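Local coordinates for protein catalase (Pseudomonas syringae, PDB 1M7S) that decomposes hydrogen peroxide into water and oxygen with the help of a bound heme, protecting the cell from the toxic effects of the peroxide, at residues 29-32 against 33-36; 295-299 against 300-304; 403-406 against 407-411; 421-424 against 425-428. All coordinates share one frame; numbering follows the deposited sequence.

Contact 1 (29-32 against 33-36); sequences LQDV and QLLQ
D31 meets L34 twice, once through a polar atom and once through carbon. Its OD2 accepts the backbone N-H of L34 at 3.0 Å, an almost straight bond (178° at the hydrogen) whose donor stands above the carboxylate plane, well out of it. At the same time D31 CG lies 3.6 Å from L34 CB, the two side chains crossing at about a right angle. The carboxylate reaches this place because CG is turned opposite the backbone N (chi1 -169°) and swings forward over the first turn of the helix. Two backbone bonds complete that turn: D31 O takes L35 N at 3.1 Å, and V32 O takes Q36 N at 2.9 Å. L35 folds back toward the incoming chain, and its CD2 packs 3.4 Å from D31 O and 3.7 Å from L29 O.

In the next shell, the carboxylate has further partners. OD1 accepts from the backbone N of Q19, and OD2 also bonds the hydroxyl of Y392 of a second subunit, so this buried group is gripped on both oxygens. L34 packs on L29 of a third subunit, and L35 on F330 of both the second and the fourth subunit. What results is an aspartate N-cap at the start of helix 32-41, in the amino-terminal arm that catalases lace among their partner subunits in the tetramer.

Contact 2 (295-299 against 300-304); sequences NVDNF and FQETE
E302 reaches back along the chain to the loop residues V296, D297 and N298. Its CB lies 3.5 Å from N298 O, which also accepts the backbone N-H of E302, and CG stays beside the same oxygen. With chi1 at -60° CG sits beside the backbone N, and the chain then runs extended to bring the carboxylate to the backbone N-H groups of D297 and N298. CD lies 3.7 Å from V296 CB as the two side chains slide past each other in opposite directions. OE1 touches the same valine carbon and forms a salt bridge with K59. OE2 takes both N-H groups from one face of its plane: D297 N at 2.8 Å on the syn side and N298 N at 2.9 Å on the anti side.

N298 caps the helix itself: OD1 accepts Q301 N at 2.9 Å in the carbonyl plane, on a lone pair. T303, four residues after F299, rests its CB over one face of that ring, offset toward the rim, 4.0 Å from the centroid, a CH-pi contact. T370 and H369 of a second subunit bond the side chains of Q301 and D297. This is an asparagine N-cap accompanied by a glutamate whose carboxylate accepts from the preceding loop, at the start of helix 299-304, which follows barrel strand 284-295.

Contact 3 (403-406 against 407-411); sequences QAKI and TREQN
K405 and E409 bring opposite charges together across the bend at I406 and T407. The salt bridge is a loose one, K405 NZ standing 3.5 Å from E409 OE2, with the side chains crossing at about a right angle. The lysine chain bends at chi2 and chi3, which carries its ammonium round to the glutamate, and CD comes within 3.9 Å of the same oxygen. E409 is more firmly tied by its other oxygen: OE1 makes a salt bridge with R132 and accepts N411 ND2 at 3.2 Å. That donor approaches from above the carboxylate plane, while the oxygen lies close to the plane of the N411 amide. Two basic groups and an amide therefore share one carboxylate, which would probably favour its charged form.

Van der Waals packing comes from I406. With chi1 at 51° the chain then extends (chi2 173°) to set CD1 3.4 Å from R408 O. The same side chain also packs on R132.

Neither segment is regular helix or strand. They make up most of the connection between strand 401-402 and helix 413-421, on the surface, with R408 fastened to the backbone oxygens of L265 and F268, and K405 packed on N17 of a fourth subunit.

Contact 4 (421-424 against 425-428); sequences SYSA and KEKT
S423 and E426 face each other across the first turn of a helix, each supplying a side-chain acceptor to the other's backbone N-H. S423 OG accepts E426 N at 2.9 Å. In the reverse direction, E426 OE1 accepts S423 N at 2.8 Å along a line that is straight to within a degree (179° at the hydrogen), the donor meeting the oxygen on the anti side of the carboxylate and somewhat out of its plane. This reciprocal pair is a capping box. The serine hydroxyl is directed forward by chi1 of 73°, which lodges OG between the backbone N and the carbonyl carbon; the glutamate carbon chain passes close by, with CG 3.2 Å from OG.

The ring of Y422 stands across the carboxylate of E426: the side chains cross at about a right angle, the two planes are 75° apart, and the nearest side-chain atoms are Y422 CD2 and E426 OE1, 3.8 Å apart. Beyond it, K427 lays CG against Y422 CB at 3.9 Å, and its charged end also makes a cation-pi contact with Y419. Backbone bonds continue the turn, S423 O accepting K427 N at 2.7 Å and A424 O accepting T428 N at 3.0 Å.

The end of K425 leads away from the turn and makes salt bridges to D429 and D222. The whole lies where helix 413-421 gives way to helix 424-438: the tyrosine leans on T173 and L174 of helix 169-176, while the T428 hydroxyl bonds R463 of helix 458-467.

Overall arrangement
Three of the four contacts begin a helix, and each has a different cap: aspartate in contact 1, asparagine aided by a reaching glutamate in contact 2, and a serine-glutamate box in contact 4. Contact 3 has no helix to cap and relies on ion pairs. Burial follows position. Contact 1 is buried among other subunits, contact 2 is partly buried and touches two of them, and contacts 3 and 4 lie at the surface, the last touched by no other chain of the tetramer. Contacts 1 and 3 sit on opposite sides of the chain's centre, about 63 Å between centres, whereas contacts 3 and 4 flank helix 413-421, about 30 Å between centres.

Contact 1 (29-32 against 33-36)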
# COMPACT_ATOMS: atom_id res chain seq x y z
N LEU A 29 5.58 -14.90 22.33
CA LEU A 29 4.73 -14.32 21.30
C LEU A 29 3.51 -13.59 21.86
O LEU A 29 3.07 -12.55 21.33
CB LEU A 29 4.28 -15.46 20.38
CG LEU A 29 3.42 -15.09 19.16
CD1 LEU A 29 4.13 -14.14 18.21
CD2 LEU A 29 3.01 -16.37 18.44
N GLN A 30 2.97 -14.02 23.03
CA GLN A 30 1.80 -13.35 23.59
C GLN A 30 2.05 -11.99 24.20
O GLN A 30 1.12 -11.31 24.70
CB GLN A 30 1.13 -14.26 24.64
CG GLN A 30 1.94 -14.39 25.95
CD GLN A 30 1.10 -15.26 26.90
OE1 GLN A 30 0.83 -16.41 26.60
NE2 GLN A 30 0.61 -14.67 27.98
N ASP A 31 3.29 -11.45 24.18
CA ASP A 31 3.55 -10.14 24.71
C ASP A 31 2.96 -9.13 23.71
O ASP A 31 3.68 -8.52 22.88
CB ASP A 31 5.05 -9.88 24.87
CG ASP A 31 5.26 -8.61 25.68
OD1 ASP A 31 6.34 -8.52 26.28
OD2 ASP A 31 4.37 -7.71 25.69
N VAL A 32 1.70 -8.79 23.87
CA VAL A 32 1.01 -7.88 22.97
C VAL A 32 1.56 -6.46 23.01
O VAL A 32 1.47 -5.79 21.95
CB VAL A 32 -0.52 -7.92 23.18
CG1 VAL A 32 -1.00 -9.37 23.00
CG2 VAL A 32 -0.94 -7.46 24.55
N GLN A 33 2.12 -6.00 24.13
CA GLN A 33 2.70 -4.65 24.15
C GLN A 33 3.96 -4.65 23.29
O GLN A 33 4.17 -3.72 22.47
CB GLN A 33 2.97 -4.12 25.55
CG GLN A 33 3.94 -2.92 25.67
CD GLN A 33 3.27 -1.62 25.23
OE1 GLN A 33 2.23 -1.68 24.56
NE2 GLN A 33 3.81 -0.45 25.56
N LEU A 34 4.84 -5.64 23.50
CA LEU A 34 6.03 -5.66 22.63
C LEU A 34 5.63 -5.64 21.15
O LEU A 34 6.16 -4.86 20.33
CB LEU A 34 6.87 -6.89 22.95
CG LEU A 34 8.06 -7.20 22.04
CD1 LEU A 34 9.12 -6.09 22.19
CD2 LEU A 34 8.64 -8.54 22.44
N LEU A 35 4.75 -6.55 20.73
CA LEU A 35 4.36 -6.71 19.33
C LEU A 35 3.65 -5.48 18.78
O LEU A 35 4.01 -5.06 17.66
CB LEU A 35 3.39 -7.91 19.12
CG LEU A 35 3.95 -9.33 18.96
CD1 LEU A 35 4.57 -9.52 17.58
CD2 LEU A 35 5.02 -9.66 19.97
N GLN A 36 2.79 -4.83 19.57
CA GLN A 36 2.15 -3.64 19.02
C GLN A 36 3.14 -2.51 18.79
O GLN A 36 3.06 -1.81 17.79
CB GLN A 36 1.03 -3.12 19.95
CG GLN A 36 0.24 -1.99 19.24
CD GLN A 36 -1.04 -1.75 20.06
OE1 GLN A 36 -0.95 -1.05 21.08
NE2 GLN A 36 -2.14 -2.32 19.59

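Contact 2 (295-299 against 300-304)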
# COMPACT_ATOMS: atom_id res chain seq x y z
N ASN A 295 5.23 28.19 13.67
CA ASN A 295 5.84 26.90 13.36
C ASN A 295 4.79 25.81 13.50
O ASN A 295 3.76 25.95 14.20
CB ASN A 295 7.04 26.58 14.26
CG ASN A 295 8.24 27.38 13.81
OD1 ASN A 295 8.63 27.38 12.63
ND2 ASN A 295 8.87 28.09 14.75
N VAL A 296 5.02 24.67 12.83
CA VAL A 296 4.08 23.54 12.95
C VAL A 296 4.16 22.88 14.32
O VAL A 296 5.17 23.03 14.99
CB VAL A 296 4.38 22.48 11.88
CG1 VAL A 296 4.32 23.11 10.48
CG2 VAL A 296 5.75 21.86 12.12
N ASP A 297 3.14 22.09 14.65
CA ASP A 297 3.18 21.37 15.93
C ASP A 297 3.84 20.00 15.76
O ASP A 297 4.53 19.55 16.68
CB ASP A 297 1.73 21.18 16.37
CG ASP A 297 1.11 22.50 16.84
OD1 ASP A 297 -0.09 22.70 16.54
OD2 ASP A 297 1.76 23.31 17.50
N ASN A 298 3.59 19.38 14.61
CA ASN A 298 4.22 18.04 14.38
C ASN A 298 4.69 17.95 12.94
O ASN A 298 3.84 18.05 12.04
CB ASN A 298 3.22 16.96 14.75
CG ASN A 298 3.73 15.54 14.57
OD1 ASN A 298 3.53 14.83 13.58
ND2 ASN A 298 4.43 15.08 15.62
N PHE A 299 5.97 17.76 12.69
CA PHE A 299 6.55 17.75 11.35
C PHE A 299 5.89 16.75 10.43
O PHE A 299 5.49 17.05 9.28
CB PHE A 299 8.08 17.51 11.45
CG PHE A 299 8.74 17.69 10.09
CD1 PHE A 299 9.28 18.90 9.73
CD2 PHE A 299 8.88 16.62 9.21
CE1 PHE A 299 9.91 19.10 8.50
CE2 PHE A 299 9.51 16.78 8.00
CZ PHE A 299 10.02 18.02 7.63
N PHE A 300 5.67 15.52 10.95
CA PHE A 300 5.10 14.47 10.11
C PHE A 300 3.66 14.80 9.72
O PHE A 300 3.20 14.68 8.59
CB PHE A 300 5.15 13.08 10.78
CG PHE A 300 4.62 11.98 9.91
CD1 PHE A 300 3.31 11.50 10.06
CD2 PHE A 300 5.44 11.35 8.96
CE1 PHE A 300 2.77 10.48 9.29
CE2 PHE A 300 4.90 10.33 8.16
CZ PHE A 300 3.58 9.89 8.33
N GLN A 301 2.83 15.08 10.75
CA GLN A 301 1.40 15.25 10.52
C GLN A 301 1.09 16.42 9.60
O GLN A 301 0.09 16.39 8.85
CB GLN A 301 0.66 15.46 11.87
CG GLN A 301 0.36 14.14 12.62
CD GLN A 301 0.09 14.37 14.09
OE1 GLN A 301 0.15 15.49 14.58
NE2 GLN A 301 -0.32 13.28 14.77
N GLU A 302 1.91 17.45 9.66
CA GLU A 302 1.71 18.66 8.89
C GLU A 302 2.67 18.79 7.70
O GLU A 302 2.15 18.76 6.57
CB GLU A 302 1.86 19.88 9.81
CG GLU A 302 0.81 19.80 10.94
CD GLU A 302 0.99 20.88 11.97
OE1 GLU A 302 0.73 22.07 11.64
OE2 GLU A 302 1.38 20.57 13.12
N THR A 303 3.95 18.97 7.91
CA THR A 303 4.85 19.24 6.78
C THR A 303 4.98 18.02 5.87
O THR A 303 4.93 18.21 4.67
CB THR A 303 6.24 19.67 7.27
OG1 THR A 303 6.07 20.77 8.21
CG2 THR A 303 7.16 20.14 6.14
N GLU A 304 5.13 16.82 6.43
CA GLU A 304 5.32 15.67 5.54
C GLU A 304 4.01 15.37 4.81
O GLU A 304 4.05 15.08 3.63
CB GLU A 304 5.77 14.44 6.36
CG GLU A 304 6.29 13.31 5.46
CD GLU A 304 7.46 13.71 4.57
OE1 GLU A 304 7.60 13.10 3.46
OE2 GLU A 304 8.29 14.55 4.90

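Contact 3 (403-406 against 407-411)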
# COMPACT_ATOMS: atom_id res chain seq x y z
N GLN A 403 0.96 16.92 -32.14
CA GLN A 403 2.15 16.74 -31.27
C GLN A 403 3.25 17.57 -31.93
O GLN A 403 3.92 17.08 -32.86
CB GLN A 403 2.56 15.28 -31.25
CG GLN A 403 1.57 14.35 -30.50
CD GLN A 403 1.87 12.90 -30.84
OE1 GLN A 403 1.66 12.43 -31.96
NE2 GLN A 403 2.37 12.17 -29.84
N ALA A 404 3.40 18.82 -31.50
CA ALA A 404 4.40 19.65 -32.18
C ALA A 404 4.86 20.75 -31.24
O ALA A 404 4.05 21.27 -30.47
CB ALA A 404 3.79 20.23 -33.48
N LYS A 405 6.15 21.07 -31.32
CA LYS A 405 6.67 22.11 -30.43
C LYS A 405 6.01 23.46 -30.65
O LYS A 405 5.46 23.79 -31.72
CB LYS A 405 8.19 22.23 -30.66
CG LYS A 405 8.47 22.41 -32.14
CD LYS A 405 9.61 23.38 -32.45
CE LYS A 405 8.99 24.53 -33.25
NZ LYS A 405 9.68 25.85 -33.22
N ILE A 406 6.07 24.31 -29.60
CA ILE A 406 5.48 25.64 -29.76
C ILE A 406 6.21 26.36 -30.88
O ILE A 406 7.36 26.03 -31.13
CB ILE A 406 5.56 26.50 -28.49
CG1 ILE A 406 6.99 26.54 -27.94
CG2 ILE A 406 4.51 25.94 -27.51
CD1 ILE A 406 7.09 27.55 -26.76
N THR A 407 5.56 27.35 -31.49
CA THR A 407 6.12 27.98 -32.67
C THR A 407 7.09 29.12 -32.46
O THR A 407 7.64 29.63 -33.46
CB THR A 407 4.96 28.52 -33.54
OG1 THR A 407 4.10 29.37 -32.77
CG2 THR A 407 4.15 27.36 -34.09
N ARG A 408 7.24 29.68 -31.28
CA ARG A 408 8.21 30.73 -31.01
C ARG A 408 9.13 30.20 -29.90
O ARG A 408 8.53 29.85 -28.87
CB ARG A 408 7.49 31.98 -30.45
CG ARG A 408 6.77 32.76 -31.55
CD ARG A 408 5.89 33.86 -30.91
NE ARG A 408 4.73 33.27 -30.24
CZ ARG A 408 3.75 33.86 -29.61
NH1 ARG A 408 3.74 35.16 -29.47
NH2 ARG A 408 2.77 33.12 -29.05
N GLU A 409 10.41 29.98 -30.12
CA GLU A 409 11.20 29.45 -28.98
C GLU A 409 12.09 30.45 -28.27
O GLU A 409 12.27 30.36 -27.04
CB GLU A 409 12.09 28.34 -29.55
CG GLU A 409 11.32 27.07 -29.93
CD GLU A 409 12.32 25.94 -30.11
OE1 GLU A 409 12.87 25.37 -29.13
OE2 GLU A 409 12.60 25.64 -31.30
N GLN A 410 12.78 31.29 -29.05
CA GLN A 410 13.72 32.29 -28.49
C GLN A 410 14.52 31.73 -27.31
O GLN A 410 14.50 32.22 -26.17
CB GLN A 410 12.91 33.53 -28.10
CG GLN A 410 13.86 34.72 -27.83
CD GLN A 410 13.10 35.85 -27.15
OE1 GLN A 410 13.00 35.97 -25.93
NE2 GLN A 410 12.52 36.69 -28.05
N ASN A 411 15.31 30.68 -27.57
CA ASN A 411 15.97 30.00 -26.45
C ASN A 411 17.13 30.67 -25.80
O ASN A 411 17.52 30.17 -24.72
CB ASN A 411 16.46 28.60 -26.87
CG ASN A 411 15.30 27.70 -27.23
OD1 ASN A 411 14.23 27.66 -26.60
ND2 ASN A 411 15.51 26.96 -28.30

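Contact 4 (421-424 against 425-428)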
# COMPACT_ATOMS: atom_id res chain seq x y z
N SER A 421 23.03 41.18 -16.81
CA SER A 421 22.54 41.87 -15.64
C SER A 421 23.35 41.58 -14.37
O SER A 421 23.24 42.26 -13.35
CB SER A 421 21.06 41.47 -15.42
OG SER A 421 20.94 40.22 -14.76
N TYR A 422 24.17 40.52 -14.38
CA TYR A 422 24.93 40.13 -13.21
C TYR A 422 26.16 41.01 -12.96
O TYR A 422 26.75 41.55 -13.91
CB TYR A 422 25.42 38.69 -13.38
CG TYR A 422 24.37 37.63 -13.18
CD1 TYR A 422 24.52 36.43 -13.86
CD2 TYR A 422 23.26 37.81 -12.39
CE1 TYR A 422 23.56 35.43 -13.71
CE2 TYR A 422 22.31 36.82 -12.22
CZ TYR A 422 22.49 35.61 -12.90
OH TYR A 422 21.54 34.63 -12.74
N SER A 423 26.49 41.13 -11.66
CA SER A 423 27.70 41.90 -11.36
C SER A 423 28.93 41.12 -11.82
O SER A 423 28.86 39.92 -12.08
CB SER A 423 27.80 42.17 -9.86
OG SER A 423 28.16 40.96 -9.18
N ALA A 424 30.12 41.77 -11.87
CA ALA A 424 31.35 41.09 -12.18
C ALA A 424 31.57 39.90 -11.24
O ALA A 424 32.03 38.81 -11.62
CB ALA A 424 32.56 42.03 -12.00
N LYS A 425 31.33 40.11 -9.94
CA LYS A 425 31.55 39.05 -8.97
C LYS A 425 30.56 37.90 -9.23
O LYS A 425 30.97 36.73 -9.23
CB LYS A 425 31.36 39.58 -7.55
CG LYS A 425 31.50 38.52 -6.45
CD LYS A 425 30.36 38.71 -5.46
CE LYS A 425 30.45 37.80 -4.24
NZ LYS A 425 31.00 36.44 -4.53
N GLU A 426 29.29 38.26 -9.48
CA GLU A 426 28.27 37.22 -9.73
C GLU A 426 28.62 36.48 -11.02
O GLU A 426 28.41 35.27 -11.17
CB GLU A 426 26.87 37.81 -9.75
CG GLU A 426 26.35 38.38 -8.45
CD GLU A 426 25.15 39.31 -8.57
OE1 GLU A 426 24.89 39.94 -9.63
OE2 GLU A 426 24.39 39.46 -7.57
N LYS A 427 29.13 37.19 -12.03
CA LYS A 427 29.52 36.56 -13.27
C LYS A 427 30.62 35.52 -13.01
O LYS A 427 30.57 34.42 -13.55
CB LYS A 427 30.02 37.58 -14.31
CG LYS A 427 28.87 38.26 -15.08
CD LYS A 427 29.52 39.10 -16.19
CE LYS A 427 28.55 40.01 -16.91
NZ LYS A 427 27.97 40.98 -15.93
N THR A 428 31.62 35.90 -12.24
CA THR A 428 32.74 34.98 -11.93
C THR A 428 32.31 33.71 -11.22
O THR A 428 32.82 32.63 -11.54
CB THR A 428 33.77 35.80 -11.11
OG1 THR A 428 34.23 36.79 -12.05
CG2 THR A 428 34.89 34.93 -10.59